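Side-chain contact in TetR family transcriptional regulator (Mycobacterium smegmatis, PDB 5XS9), which probably binds operator DNA as a dimeric TetR-type repressor that controls genes of biotin synthesis: residues G103-V106 with V107-E110. Sequence-based numbering, arbitrary orientation.
Sequences GQSV and VITE
S105 caps the first turn of helix 106-122 by accepting a hydrogen bond from the backbone of I108, the classic N-cap arrangement. G103, with its positive phi, has just ended helix 92-101 in a Schellman motif, so the chain stops one helix and starts the next within a few residues, inside the TetR-type C-terminal domain.

Polar contacts first. I108 N points at S105 OG over 3.1 Å, nearly straight at 166°. The serine hydroxyl can reach it because OG lies anti to its own backbone N (chi1 169°), beside the carbonyl carbon, where it meets the N-H of I108. The same OG is hydrogen-bonded to D56 OD1, and the D56 carboxylate also takes the backbone N-H groups of V106 and V107. An acid at this helix start probably gains from the positive end of the helix dipole, and it ties the cap to helix 47-58. Next along the chain, E110 N donates to V106 O at 3.0 Å, the i to i+4 backbone bond that starts at the residue after the cap. On the exposed flank a water donates to S105 O at 3.1 Å and is hydrogen-bonded to T109 OG1 at 2.7 Å, bridging the cap carbonyl to the threonine. E110 OE1 forms a salt bridge with R63.

Side-chain packing completes the turn. The I108 CG2 methyl rests against S105, 3.5 Å from CB and 3.4 Å from OG, while the ethyl arm of I108 leads away and the side chain packs on V96 and F100 of helix 92-101. V106 and E110 cross at an angle. With CG beside its backbone N (chi1 -66°), the glutamate sets CG 3.4 Å from V106 O; the chain then runs extended, and OE2 comes to 3.6 Å from V106 CG1.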
loop_
_atom_site.group_PDB
_atom_site.type_symbol
_atom_site.label_atom_id
_atom_site.label_comp_id
_atom_site.label_asym_id
_atom_site.label_seq_id
_atom_site.Cartn_x
_atom_site.Cartn_y
_atom_site.Cartn_z
ATOM N N GLY A 103 4.873 13.290 -4.458
ATOM C CA GLY A 103 4.236 14.482 -4.967
ATOM C C GLY A 103 4.287 14.688 -6.485
ATOM O O GLY A 103 4.051 15.813 -6.928
ATOM N N GLN A 104 4.516 13.636 -7.293
ATOM C CA GLN A 104 4.780 13.793 -8.730
ATOM C C GLN A 104 3.624 13.434 -9.649
ATOM O O GLN A 104 3.764 13.570 -10.873
ATOM C CB GLN A 104 6.023 12.994 -9.120
ATOM C CG GLN A 104 7.286 13.480 -8.447
ATOM C CD GLN A 104 7.996 14.619 -9.190
ATOM O OE1 GLN A 104 7.593 15.007 -10.222
ATOM N NE2 GLN A 104 9.055 15.132 -8.622
ATOM N N SER A 105 2.488 13.023 -9.092
ATOM C CA SER A 105 1.277 12.724 -9.882
ATOM C C SER A 105 0.262 13.839 -9.648
ATOM O O SER A 105 -0.217 14.023 -8.549
ATOM C CB SER A 105 0.645 11.384 -9.489
ATOM O OG SER A 105 -0.671 11.158 -10.043
ATOM N N VAL A 106 -0.103 14.520 -10.733
ATOM C CA VAL A 106 -1.147 15.541 -10.740
ATOM C C VAL A 106 -2.528 14.893 -10.665
ATOM O O VAL A 106 -3.427 15.408 -10.023
ATOM C CB VAL A 106 -1.004 16.419 -12.033
ATOM C CG1 VAL A 106 -2.179 17.377 -12.206
ATOM C CG2 VAL A 106 0.306 17.202 -11.946
ATOM N N VAL A 107 -2.737 13.768 -11.323
ATOM C CA VAL A 107 -4.041 13.228 -11.315
ATOM C C VAL A 107 -4.453 12.735 -9.929
ATOM O O VAL A 107 -5.591 12.894 -9.526
ATOM C CB VAL A 107 -4.205 12.151 -12.385
ATOM C CG1 VAL A 107 -5.597 11.589 -12.345
ATOM C CG2 VAL A 107 -3.953 12.760 -13.793
ATOM N N ILE A 108 -3.559 12.088 -9.204
ATOM C CA ILE A 108 -3.965 11.591 -7.879
ATOM C C ILE A 108 -4.348 12.769 -6.963
ATOM O O ILE A 108 -5.301 12.687 -6.211
ATOM C CB ILE A 108 -2.855 10.673 -7.260
ATOM C CG1 ILE A 108 -3.453 9.879 -6.107
ATOM C CG2 ILE A 108 -1.663 11.479 -6.820
ATOM C CD1 ILE A 108 -4.344 8.767 -6.619
ATOM N N THR A 109 -3.652 13.896 -7.093
ATOM C CA THR A 109 -3.939 15.116 -6.321
ATOM C C THR A 109 -5.355 15.612 -6.698
ATOM O O THR A 109 -6.170 15.930 -5.829
ATOM C CB THR A 109 -2.889 16.191 -6.638
ATOM O OG1 THR A 109 -1.626 15.705 -6.220
ATOM C CG2 THR A 109 -3.176 17.518 -5.897
ATOM N N GLU A 110 -5.673 15.598 -7.992
ATOM C CA GLU A 110 -7.020 15.913 -8.413
ATOM C C GLU A 110 -8.069 14.934 -7.803
ATOM O O GLU A 110 -9.156 15.347 -7.463
ATOM C CB GLU A 110 -7.207 15.871 -9.932
ATOM C CG GLU A 110 -6.427 16.926 -10.680
ATOM C CD GLU A 110 -6.470 16.717 -12.204
ATOM O OE1 GLU A 110 -7.274 15.881 -12.709
ATOM O OE2 GLU A 110 -5.680 17.418 -12.882
HETATM O O HOH W 1 0.092 17.059 -7.793
#